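PDB 6OYC: glycosylation Associate Protein 2 from Streptococcus agalactiae serotype V, which probably takes part, with its Gap1 and Gap3 partners, in the glycosylation and accessory Sec export of a serine-rich surface adhesin. Local coordinates for residues E187-H192 against N227-L232; Y131-Q136 against L257-G262; L202-I207 against W219-E224; E283-F288 against C327-Q332. All coordinates share one frame; numbering follows the deposited sequence.

Contact 1 of 4, residues E187-H192 against N227-L232; sequences ELFLEH and NQLISL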
# COMPACT_ATOMS: atom_id res chain seq x y z
N GLU B 187 10.83 -1.74 -8.75
CA GLU B 187 9.55 -1.57 -9.38
C GLU B 187 9.44 -0.18 -9.98
O GLU B 187 9.84 0.80 -9.36
CB GLU B 187 8.42 -1.79 -8.36
CG GLU B 187 8.12 -3.24 -8.11
CD GLU B 187 6.91 -3.47 -7.18
OE1 GLU B 187 6.43 -2.51 -6.54
OE2 GLU B 187 6.46 -4.63 -7.09
N LEU B 188 8.87 -0.11 -11.17
CA LEU B 188 8.51 1.14 -11.80
C LEU B 188 7.05 1.04 -12.23
O LEU B 188 6.61 -0.02 -12.67
CB LEU B 188 9.40 1.41 -13.03
CG LEU B 188 10.90 1.43 -12.73
CD1 LEU B 188 11.72 1.38 -14.01
CD2 LEU B 188 11.25 2.66 -11.92
N PHE B 189 6.31 2.15 -12.12
CA PHE B 189 4.98 2.22 -12.73
C PHE B 189 4.69 3.65 -13.16
O PHE B 189 4.72 4.57 -12.35
CB PHE B 189 3.89 1.73 -11.77
CG PHE B 189 2.52 1.90 -12.33
CD1 PHE B 189 2.14 1.22 -13.48
CD2 PHE B 189 1.62 2.78 -11.75
CE1 PHE B 189 0.90 1.39 -14.03
CE2 PHE B 189 0.37 2.96 -12.29
CZ PHE B 189 0.01 2.27 -13.44
N LEU B 190 4.36 3.82 -14.43
CA LEU B 190 4.12 5.13 -15.01
C LEU B 190 2.61 5.31 -15.22
O LEU B 190 2.01 4.63 -16.05
CB LEU B 190 4.86 5.27 -16.34
CG LEU B 190 4.57 6.50 -17.18
CD1 LEU B 190 5.18 7.68 -16.47
CD2 LEU B 190 5.12 6.35 -18.62
N GLU B 191 2.01 6.22 -14.46
CA GLU B 191 0.65 6.66 -14.74
C GLU B 191 0.62 7.39 -16.07
O GLU B 191 1.30 8.40 -16.23
CB GLU B 191 0.16 7.61 -13.67
CG GLU B 191 -0.38 6.97 -12.48
CD GLU B 191 -0.92 8.01 -11.54
OE1 GLU B 191 -0.50 7.97 -10.35
OE2 GLU B 191 -1.76 8.85 -11.99
N HIS B 192 -0.20 6.92 -17.00
CA HIS B 192 -0.38 7.69 -18.22
C HIS B 192 -1.67 7.26 -18.88
O HIS B 192 -2.28 6.27 -18.50
CB HIS B 192 0.78 7.48 -19.18
CG HIS B 192 0.81 6.10 -19.72
ND1 HIS B 192 1.07 5.01 -18.92
CD2 HIS B 192 0.57 5.62 -20.96
CE1 HIS B 192 1.01 3.91 -19.65
NE2 HIS B 192 0.70 4.25 -20.89
N ASN B 227 1.33 -0.07 -19.29
CA ASN B 227 0.12 -0.14 -18.49
C ASN B 227 0.28 -1.03 -17.26
O ASN B 227 -0.60 -1.02 -16.39
CB ASN B 227 -1.05 -0.69 -19.32
CG ASN B 227 -1.57 0.33 -20.32
OD1 ASN B 227 -1.51 1.54 -20.10
ND2 ASN B 227 -2.10 -0.16 -21.43
N GLN B 228 1.36 -1.79 -17.19
CA GLN B 228 1.59 -2.76 -16.14
C GLN B 228 2.77 -2.34 -15.28
O GLN B 228 3.63 -1.56 -15.69
CB GLN B 228 1.86 -4.16 -16.72
CG GLN B 228 0.71 -4.73 -17.54
CD GLN B 228 -0.64 -4.59 -16.83
OE1 GLN B 228 -0.72 -4.67 -15.60
NE2 GLN B 228 -1.70 -4.38 -17.61
N LEU B 229 2.80 -2.88 -14.08
CA LEU B 229 3.98 -2.80 -13.24
C LEU B 229 5.21 -3.30 -14.01
O LEU B 229 5.16 -4.28 -14.75
CB LEU B 229 3.75 -3.62 -11.97
CG LEU B 229 4.40 -3.08 -10.71
CD1 LEU B 229 3.80 -1.72 -10.33
CD2 LEU B 229 4.21 -4.09 -9.59
N ILE B 230 6.33 -2.62 -13.82
CA ILE B 230 7.61 -3.05 -14.37
C ILE B 230 8.48 -3.48 -13.20
O ILE B 230 8.61 -2.74 -12.21
CB ILE B 230 8.28 -1.92 -15.17
CG1 ILE B 230 7.42 -1.57 -16.39
CG2 ILE B 230 9.69 -2.30 -15.58
CD1 ILE B 230 7.93 -0.32 -17.13
N SER B 231 9.07 -4.67 -13.30
CA SER B 231 9.82 -5.24 -12.18
C SER B 231 11.19 -5.63 -12.69
O SER B 231 11.33 -6.60 -13.45
CB SER B 231 9.09 -6.43 -11.57
OG SER B 231 9.84 -6.98 -10.50
N LEU B 232 12.20 -4.88 -12.27
CA LEU B 232 13.57 -5.00 -12.77
C LEU B 232 14.48 -5.55 -11.69
O LEU B 232 14.42 -5.13 -10.53
CB LEU B 232 14.12 -3.65 -13.22
CG LEU B 232 13.31 -2.97 -14.31
CD1 LEU B 232 14.04 -1.71 -14.79
CD2 LEU B 232 13.12 -3.97 -15.43
O HOH W 1 8.61 -6.57 -7.90
O HOH W 2 4.26 1.53 -16.16
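Glu-187 and Leu-229 cross at the edge of the pairing between 187-192 and 227-232. From CB of Glu-187, 4.0 Å from Ile-230 O, the chain runs through CG, still close to that oxygen. Beyond CG it is extended, with chi2 at -175°, which carries CD and the carboxylate past Leu-229. There OE2 lies 3.4 Å from Leu-229 CD2, while a water bridges OE2 to Ser-231 OG. The backbones make a short antiparallel pair: Leu-188 N donates to Ile-230 O and Ile-230 N to Leu-188 O, the latter at 2.9 Å. Strand 230-232 is thus an edge addition to strand 185-195, whose other neighbour in this antiparallel sheet is strand 251-262, to which Glu-187 and Phe-189 are joined by backbone hydrogen bonds with Arg-260 and His-258. Leu-188 and Ile-230 share one face, CB to CB 4.1 Å, and Leu-188 CD1 meets Leu-232 CD1 at 3.9 Å; Ile-204 and Phe-221 of the second antiparallel sheet pack against this group. Phe-189 CB lies 3.7 Å from Leu-229 CD1; with CG anti to the backbone N (chi1 175°) the ring swings so that Gln-228 O meets its edge. A second water joins Gln-228 O to Leu-190 N. His-192 ND1 donates to Leu-190 O. The His-192 and Asn-227 side chains cross at about a right angle, planes 14° apart; Asn-227 ND2 bonds Glu-224.

Contact 2 of 4, residues Y131-Q136 against L257-G262; sequences YGEKLQ and LHRRNG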
# COMPACT_ATOMS: atom_id res chain seq x y z
N TYR B 131 9.26 0.80 0.77
CA TYR B 131 9.57 2.14 0.27
C TYR B 131 9.03 2.34 -1.14
O TYR B 131 9.04 1.43 -1.97
CB TYR B 131 11.07 2.45 0.25
CG TYR B 131 11.33 3.94 0.01
CD1 TYR B 131 10.93 4.89 0.96
CD2 TYR B 131 11.90 4.39 -1.17
CE1 TYR B 131 11.14 6.24 0.75
CE2 TYR B 131 12.13 5.76 -1.38
CZ TYR B 131 11.74 6.68 -0.42
OH TYR B 131 11.93 8.04 -0.61
N GLY B 132 8.60 3.57 -1.39
CA GLY B 132 8.31 4.02 -2.74
C GLY B 132 8.35 5.53 -2.77
O GLY B 132 8.26 6.19 -1.73
N GLU B 133 8.49 6.07 -3.97
CA GLU B 133 8.39 7.51 -4.17
C GLU B 133 8.12 7.78 -5.64
O GLU B 133 8.20 6.88 -6.48
CB GLU B 133 9.63 8.25 -3.66
CG GLU B 133 10.85 8.13 -4.54
CD GLU B 133 12.05 8.91 -3.99
OE1 GLU B 133 12.30 8.86 -2.77
OE2 GLU B 133 12.76 9.58 -4.76
N LYS B 134 7.77 9.02 -5.93
CA LYS B 134 7.33 9.43 -7.26
C LYS B 134 8.35 10.38 -7.89
O LYS B 134 8.92 11.24 -7.21
CB LYS B 134 5.96 10.12 -7.19
CG LYS B 134 4.78 9.14 -7.14
CD LYS B 134 3.55 9.76 -6.54
CE LYS B 134 3.61 9.74 -5.01
NZ LYS B 134 2.37 10.32 -4.44
N LEU B 135 8.61 10.18 -9.18
CA LEU B 135 9.23 11.19 -10.03
C LEU B 135 8.09 11.95 -10.68
O LEU B 135 7.36 11.39 -11.52
CB LEU B 135 10.15 10.55 -11.07
CG LEU B 135 11.49 10.05 -10.52
CD1 LEU B 135 11.35 8.69 -9.80
CD2 LEU B 135 12.50 9.92 -11.62
N GLN B 136 7.90 13.19 -10.25
CA GLN B 136 6.80 14.04 -10.71
C GLN B 136 7.11 14.65 -12.08
O GLN B 136 8.28 14.81 -12.46
CB GLN B 136 6.52 15.14 -9.68
CG GLN B 136 6.14 14.64 -8.28
CD GLN B 136 4.73 14.03 -8.23
OE1 GLN B 136 3.97 14.10 -9.19
NE2 GLN B 136 4.39 13.45 -7.10
N LEU B 257 5.62 9.08 -12.17
CA LEU B 257 6.33 7.82 -12.35
C LEU B 257 6.69 7.31 -10.95
O LEU B 257 7.49 7.94 -10.24
CB LEU B 257 7.58 8.01 -13.22
CG LEU B 257 8.62 6.90 -13.16
CD1 LEU B 257 8.04 5.61 -13.74
CD2 LEU B 257 9.90 7.29 -13.92
N HIS B 258 6.10 6.18 -10.56
CA HIS B 258 6.35 5.57 -9.26
C HIS B 258 7.54 4.64 -9.35
O HIS B 258 7.67 3.87 -10.31
CB HIS B 258 5.15 4.75 -8.78
CG HIS B 258 3.88 5.54 -8.67
ND1 HIS B 258 3.44 6.05 -7.47
CD2 HIS B 258 2.96 5.88 -9.60
CE1 HIS B 258 2.30 6.69 -7.67
NE2 HIS B 258 1.98 6.59 -8.94
N ARG B 259 8.36 4.64 -8.30
CA ARG B 259 9.39 3.63 -8.14
C ARG B 259 9.34 3.07 -6.73
O ARG B 259 9.20 3.82 -5.76
CB ARG B 259 10.78 4.20 -8.46
CG ARG B 259 11.28 5.28 -7.50
CD ARG B 259 12.28 4.66 -6.57
NE ARG B 259 13.01 5.66 -5.81
CZ ARG B 259 13.77 5.38 -4.76
NH1 ARG B 259 13.89 4.12 -4.33
NH2 ARG B 259 14.40 6.35 -4.13
N ARG B 260 9.44 1.74 -6.61
CA ARG B 260 9.18 1.05 -5.35
C ARG B 260 10.20 -0.06 -5.12
O ARG B 260 10.68 -0.69 -6.07
CB ARG B 260 7.76 0.45 -5.32
CG ARG B 260 6.66 1.50 -5.34
CD ARG B 260 5.27 0.94 -5.71
NE ARG B 260 4.33 2.05 -5.91
CZ ARG B 260 3.33 2.03 -6.79
NH1 ARG B 260 3.14 0.96 -7.54
NH2 ARG B 260 2.53 3.07 -6.89
N ASN B 261 10.51 -0.31 -3.84
CA ASN B 261 11.17 -1.56 -3.48
C ASN B 261 10.18 -2.70 -3.71
O ASN B 261 9.11 -2.73 -3.09
CB ASN B 261 11.64 -1.54 -2.03
CG ASN B 261 12.72 -0.48 -1.74
OD1 ASN B 261 13.16 0.27 -2.62
ND2 ASN B 261 13.13 -0.42 -0.47
N GLY B 262 10.52 -3.62 -4.62
CA GLY B 262 9.59 -4.64 -5.05
C GLY B 262 9.96 -6.04 -4.58
O GLY B 262 11.12 -6.32 -4.24
O HOH W 3 8.52 -1.91 -0.59
O HOH W 4 13.61 8.23 -6.75
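Strands 132-135 and 257-262 run antiparallel, their axes 4.6 Å apart at closest and 154° between directions, and five backbone hydrogen bonds link the two segments, among them Leu-135 N to Leu-257 O at 2.7 Å. Strand 132-135 thereby lines the flank of strand 251-262 in an antiparallel sheet, across from strand 185-195. Gly-132 pairs with Arg-260, their CA atoms only 4.0 Å apart. On the face of Glu-133 and Leu-135, Arg-259 bends at chi2 (102°) and brings its guanidinium back over the neighbouring strand. Tyr-131 presents its ring edge to that group, CE2 lying over one guanidinium face with the planes 63° apart. Glu-133 OE1 adds a salt bridge to Arg-259 NH2 at 3.5 Å, but sits well out of the guanidinium plane, so charge attraction alone acts there. A water completes the link, giving a hydrogen to Glu-133 OE2 and accepting one from Arg-259 NE. Leu-135 CB meets Leu-257 CB beside this group. On the other face Lys-134 and His-258 lie side by side, pointing the same way; the ammonium of Lys-134 continues to the carbonyls of Pro-329 and Leu-331, while His-258 bonds Glu-308 and Glu-191, and Arg-260 pairs with Glu-283 and Glu-308. The aliphatic part of Lys-134 covers one face of the His-258 imidazole, its CG 3.4 Å from ND1.

Contact 3 of 4, residues L202-I207 against W219-E224; sequences LVISLI and WYFEKE. With SO4 (sulfate ion), chain P.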
# COMPACT_ATOMS: atom_id res chain seq x y z
N LEU B 202 9.40 3.36 -23.35
CA LEU B 202 10.26 3.79 -22.27
C LEU B 202 11.59 3.05 -22.38
O LEU B 202 11.61 1.82 -22.43
CB LEU B 202 9.59 3.49 -20.93
CG LEU B 202 9.81 4.40 -19.74
CD1 LEU B 202 9.41 5.83 -20.10
CD2 LEU B 202 9.00 3.88 -18.58
N VAL B 203 12.70 3.79 -22.41
CA VAL B 203 14.03 3.21 -22.39
C VAL B 203 14.66 3.50 -21.03
O VAL B 203 14.65 4.64 -20.56
CB VAL B 203 14.91 3.74 -23.54
CG1 VAL B 203 16.32 3.22 -23.41
CG2 VAL B 203 14.30 3.35 -24.87
N ILE B 204 15.16 2.46 -20.39
CA ILE B 204 15.64 2.52 -19.02
C ILE B 204 17.06 1.99 -19.04
O ILE B 204 17.29 0.84 -19.43
CB ILE B 204 14.75 1.68 -18.08
CG1 ILE B 204 13.31 2.20 -18.16
CG2 ILE B 204 15.24 1.72 -16.62
CD1 ILE B 204 12.31 1.26 -17.66
N SER B 205 18.02 2.84 -18.65
CA SER B 205 19.45 2.54 -18.71
C SER B 205 20.05 2.48 -17.30
O SER B 205 19.93 3.44 -16.52
CB SER B 205 20.20 3.60 -19.54
OG SER B 205 19.64 3.79 -20.84
N LEU B 206 20.73 1.38 -16.99
CA LEU B 206 21.34 1.18 -15.68
C LEU B 206 22.80 1.67 -15.71
O LEU B 206 23.67 1.03 -16.31
CB LEU B 206 21.27 -0.29 -15.28
CG LEU B 206 21.94 -0.68 -13.96
CD1 LEU B 206 21.42 0.17 -12.80
CD2 LEU B 206 21.71 -2.18 -13.71
N ILE B 207 23.06 2.80 -15.04
CA ILE B 207 24.40 3.35 -14.91
C ILE B 207 25.06 2.72 -13.68
O ILE B 207 24.54 2.84 -12.57
CB ILE B 207 24.36 4.89 -14.79
CG1 ILE B 207 23.69 5.51 -16.02
CG2 ILE B 207 25.77 5.48 -14.57
CD1 ILE B 207 22.76 6.69 -15.71
N TRP B 219 16.81 -1.76 -20.58
CA TRP B 219 15.53 -2.36 -20.92
C TRP B 219 14.68 -1.38 -21.71
O TRP B 219 14.90 -0.16 -21.68
CB TRP B 219 14.74 -2.77 -19.67
CG TRP B 219 15.44 -3.62 -18.64
CD1 TRP B 219 15.27 -4.96 -18.46
CD2 TRP B 219 16.36 -3.19 -17.62
NE1 TRP B 219 16.04 -5.39 -17.40
CE2 TRP B 219 16.70 -4.32 -16.86
CE3 TRP B 219 16.92 -1.95 -17.28
CZ2 TRP B 219 17.60 -4.27 -15.78
CZ3 TRP B 219 17.80 -1.89 -16.21
CH2 TRP B 219 18.13 -3.05 -15.46
N TYR B 220 13.66 -1.90 -22.39
CA TYR B 220 12.66 -1.06 -23.04
C TYR B 220 11.28 -1.63 -22.78
O TYR B 220 11.11 -2.83 -22.59
CB TYR B 220 12.90 -0.93 -24.55
CG TYR B 220 12.52 -2.19 -25.28
CD1 TYR B 220 13.39 -3.27 -25.35
CD2 TYR B 220 11.26 -2.34 -25.87
CE1 TYR B 220 13.04 -4.45 -25.99
CE2 TYR B 220 10.89 -3.52 -26.50
CZ TYR B 220 11.79 -4.57 -26.56
OH TYR B 220 11.45 -5.76 -27.19
N PHE B 221 10.28 -0.75 -22.76
CA PHE B 221 8.90 -1.16 -22.57
C PHE B 221 8.01 -0.23 -23.37
O PHE B 221 8.19 1.00 -23.33
CB PHE B 221 8.52 -1.15 -21.07
CG PHE B 221 9.36 -2.08 -20.24
CD1 PHE B 221 9.06 -3.44 -20.18
CD2 PHE B 221 10.48 -1.61 -19.57
CE1 PHE B 221 9.87 -4.30 -19.46
CE2 PHE B 221 11.28 -2.46 -18.84
CZ PHE B 221 10.98 -3.81 -18.77
N GLU B 222 7.06 -0.80 -24.10
CA GLU B 222 6.18 0.01 -24.93
C GLU B 222 4.75 -0.46 -24.73
O GLU B 222 4.49 -1.49 -24.11
CB GLU B 222 6.58 -0.08 -26.40
CG GLU B 222 6.67 -1.48 -26.90
CD GLU B 222 7.50 -1.59 -28.16
OE1 GLU B 222 8.75 -1.50 -28.08
OE2 GLU B 222 6.92 -1.76 -29.25
N LYS B 223 3.83 0.34 -25.29
CA LYS B 223 2.37 0.16 -25.27
C LYS B 223 1.83 -0.56 -24.04
O LYS B 223 1.74 0.04 -22.97
CB LYS B 223 1.89 -0.58 -26.53
CG LYS B 223 2.92 -0.67 -27.63
CD LYS B 223 2.32 -1.12 -28.95
CE LYS B 223 3.42 -1.41 -29.93
NZ LYS B 223 3.92 -2.82 -29.76
N GLU B 224 1.45 -1.83 -24.19
CA GLU B 224 0.70 -2.51 -23.13
C GLU B 224 1.56 -2.74 -21.90
O GLU B 224 1.05 -2.71 -20.77
CB GLU B 224 0.12 -3.83 -23.65
CG GLU B 224 -0.52 -4.74 -22.57
CD GLU B 224 -1.64 -4.07 -21.74
OE1 GLU B 224 -1.93 -4.57 -20.62
OE2 GLU B 224 -2.25 -3.06 -22.19
S SO4 P . 16.41 -9.10 -17.76
O1 SO4 P . 15.38 -8.36 -18.47
O2 SO4 P . 17.48 -9.42 -18.71
O3 SO4 P . 16.92 -8.27 -16.67
O4 SO4 P . 15.83 -10.34 -17.22
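This is a beta-hairpin pairing at the margin of the second antiparallel sheet, between strand 198-208 and the outermost strand 215-222; the segments 202-207 and 219-222 meet with their axes 4.8 Å apart and 163° between directions. Four backbone hydrogen bonds hold the register, two between Leu-202 and Phe-221 and two between Ile-204 and Trp-219. Val-203 and Tyr-220 form the non-hydrogen-bonded pair between them, where Tyr-220 CA makes a CA-H...O contact with Leu-202 O at 3.1 Å. One face carries Leu-202, Ile-204, Trp-219 and Phe-221. Ile-204 forks between the two aromatic groups: CG2 lies 4.1 Å from Trp-219 CE3, and CD1 approaches the edge of the Phe-221 ring, near its plane, 3.9 Å from CD2. In Trp-219, chi1 (-52°) sets the direction of the indole, CG beside the backbone N, and chi2 (-103°) turns its six-membered ring to lie alongside Leu-206, whose CB is 3.9 Å from CZ3. Leu-232 of strand 230-232 packs on Trp-219, Phe-221 and Ile-204, so this apolar face looks toward the neighbouring sheet. On the opposite face, Ser-205 bonds to Glu-218 and Lys-243. The pyrrole side of the indole faces outward from the hairpin: NE1 donates to O3 of a sulfate ion at 3.1 Å and, weakly, to O1. The sulfate probably comes from the crystallisation liquor. Trp-219 therefore divides its surface by chemistry, burying carbon against Ile-204 and Leu-206 while its N-H remains able to hold an anion, which need not imply a physiological ligand.

Contact 4 of 4, residues E283-F288 against C327-Q332; sequences EFMTYF and CDPRLQ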
# COMPACT_ATOMS: atom_id res chain seq x y z
N GLU B 283 -4.04 3.97 -8.33
CA GLU B 283 -3.84 2.83 -7.45
C GLU B 283 -4.28 3.14 -6.03
O GLU B 283 -4.28 4.29 -5.59
CB GLU B 283 -2.37 2.39 -7.40
CG GLU B 283 -1.68 2.27 -8.76
CD GLU B 283 -0.16 2.27 -8.65
OE1 GLU B 283 0.48 1.21 -8.79
OE2 GLU B 283 0.41 3.35 -8.40
N PHE B 284 -4.64 2.07 -5.31
CA PHE B 284 -4.53 2.00 -3.87
C PHE B 284 -3.96 0.64 -3.52
O PHE B 284 -4.01 -0.30 -4.33
CB PHE B 284 -5.88 2.25 -3.13
CG PHE B 284 -6.96 1.21 -3.41
CD1 PHE B 284 -7.79 1.33 -4.53
CD2 PHE B 284 -7.18 0.15 -2.53
CE1 PHE B 284 -8.80 0.38 -4.77
CE2 PHE B 284 -8.19 -0.79 -2.76
CZ PHE B 284 -8.99 -0.68 -3.87
N MET B 285 -3.42 0.53 -2.32
CA MET B 285 -2.88 -0.74 -1.86
C MET B 285 -3.54 -1.14 -0.54
O MET B 285 -4.01 -0.29 0.22
CB MET B 285 -1.36 -0.67 -1.69
CG MET B 285 -0.64 -0.67 -3.01
SD MET B 285 -0.71 0.95 -3.78
CE MET B 285 0.45 0.68 -5.13
N THR B 286 -3.57 -2.44 -0.28
CA THR B 286 -4.14 -2.94 0.96
C THR B 286 -3.20 -3.96 1.56
O THR B 286 -2.52 -4.70 0.85
CB THR B 286 -5.54 -3.57 0.73
OG1 THR B 286 -5.43 -4.65 -0.20
CG2 THR B 286 -6.52 -2.54 0.17
N TYR B 287 -3.15 -3.98 2.89
CA TYR B 287 -2.46 -5.03 3.62
C TYR B 287 -3.43 -5.63 4.62
O TYR B 287 -4.17 -4.91 5.29
CB TYR B 287 -1.23 -4.49 4.35
CG TYR B 287 -0.56 -5.58 5.14
CD1 TYR B 287 0.19 -6.55 4.50
CD2 TYR B 287 -0.74 -5.69 6.52
CE1 TYR B 287 0.78 -7.56 5.19
CE2 TYR B 287 -0.16 -6.70 7.23
CZ TYR B 287 0.60 -7.64 6.56
OH TYR B 287 1.20 -8.66 7.25
N PHE B 288 -3.43 -6.96 4.73
CA PHE B 288 -4.41 -7.63 5.58
C PHE B 288 -3.75 -8.73 6.40
O PHE B 288 -3.05 -9.58 5.85
CB PHE B 288 -5.55 -8.21 4.73
CG PHE B 288 -6.45 -9.18 5.46
CD1 PHE B 288 -7.33 -8.73 6.43
CD2 PHE B 288 -6.43 -10.52 5.13
CE1 PHE B 288 -8.19 -9.63 7.09
CE2 PHE B 288 -7.28 -11.43 5.77
CZ PHE B 288 -8.16 -10.98 6.76
N CYS B 327 -3.61 2.49 1.81
CA CYS B 327 -2.87 3.70 1.50
C CYS B 327 -3.13 4.11 0.05
O CYS B 327 -3.51 3.29 -0.79
CB CYS B 327 -1.36 3.53 1.72
SG CYS B 327 -0.61 2.34 0.58
N ASP B 328 -2.92 5.39 -0.22
CA ASP B 328 -3.26 6.00 -1.51
C ASP B 328 -2.01 6.71 -2.02
O ASP B 328 -1.64 7.78 -1.49
CB ASP B 328 -4.43 6.97 -1.34
CG ASP B 328 -4.74 7.75 -2.60
OD1 ASP B 328 -4.10 7.50 -3.64
OD2 ASP B 328 -5.65 8.62 -2.54
N PRO B 329 -1.33 6.16 -3.01
CA PRO B 329 -0.04 6.72 -3.44
C PRO B 329 -0.12 7.78 -4.52
O PRO B 329 0.92 8.14 -5.07
CB PRO B 329 0.69 5.48 -3.99
CG PRO B 329 -0.44 4.70 -4.66
CD PRO B 329 -1.65 4.90 -3.73
N ARG B 330 -1.31 8.28 -4.86
CA ARG B 330 -1.45 9.18 -6.00
C ARG B 330 -0.99 10.60 -5.66
O ARG B 330 -0.83 10.97 -4.49
CB ARG B 330 -2.90 9.20 -6.48
CG ARG B 330 -3.40 7.83 -6.97
CD ARG B 330 -4.91 7.80 -7.17
NE ARG B 330 -5.62 8.08 -5.92
CZ ARG B 330 -6.89 8.47 -5.84
NH1 ARG B 330 -7.62 8.62 -6.94
NH2 ARG B 330 -7.44 8.71 -4.65
N LEU B 331 -0.74 11.38 -6.71
CA LEU B 331 -0.46 12.83 -6.62
C LEU B 331 0.81 13.04 -5.80
O LEU B 331 1.80 12.32 -5.99
CB LEU B 331 -1.67 13.54 -6.09
CG LEU B 331 -2.89 13.56 -7.00
CD1 LEU B 331 -3.86 14.65 -6.55
CD2 LEU B 331 -2.50 13.74 -8.46
N GLN B 332 0.82 14.02 -4.88
CA GLN B 332 1.99 14.22 -4.02
C GLN B 332 2.06 13.19 -2.90
O GLN B 332 3.07 12.49 -2.75
CB GLN B 332 1.99 15.64 -3.43
CG GLN B 332 3.34 15.97 -2.76
CD GLN B 332 3.32 17.23 -1.89
OE1 GLN B 332 2.32 17.95 -1.83
NE2 GLN B 332 4.43 17.51 -1.22
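An Asx turn just after strand 323-327 shapes the loop that meets strand 283-289, where Pro-329 CD comes within 3.3 Å of Glu-283 O. Before the turn, Met-285 and Cys-327 form an antiparallel hydrogen-bonded pair, each N giving to the other's O at 3.2 Å. On one face Met-285 CB touches Cys-327 SG. Bent at chi2 (78°), the methionine chain carries SD back to Pro-329 CG, 3.9 Å away, while Glu-283 crosses the proline at about a right angle. These strands lie within the mixed sheet of the alpha/beta-hydrolase-like domain, at its antiparallel end, where strand 283-289 lies between 274-277 and 323-327, and helix 341-358 covers the ring of Phe-284. In the turn, Asp-328 OD1 accepts from Arg-330 N and from Arg-330 NE, the two arriving from opposite faces of the carboxylate plane. With NE on OD1 and NH2 on OD2 of Asp-328, the guanidinium grips the carboxylate side-on, NH2 to OD2 at 2.8 Å; Ala-335 N and Tyr-337 N add further donors to OD2. This grip fixes the rotation of both groups, and Arg-330 CG and CD pass 3.9 Å from Glu-283 O. The carboxylate of Glu-283 pairs with Arg-275 and Arg-260.

Overall arrangement
From the N terminus, the five-stranded parallel sheet comes first and takes no part in these contacts. Contact 2 then opens at 131-136 and closes only at 257-262, enclosing a long, beta-rich run. Contact 1 is nested inside that loop, and contact 3, the hairpin, inside contact 1; none of the three cross. Contact 4 follows in series, closing its own loop from 283-288 to 327-332 within the mixed sheet. Strands 185-195 and 251-262 are neighbours, so contacts 1 and 2 share one sheet; apolar side chains of contacts 1 and 3 join it to the second antiparallel sheet. Lys-134 and Arg-260 connect contact 2 to contact 4, whereas contacts 3 and 4 lie about 24 Å apart between centres.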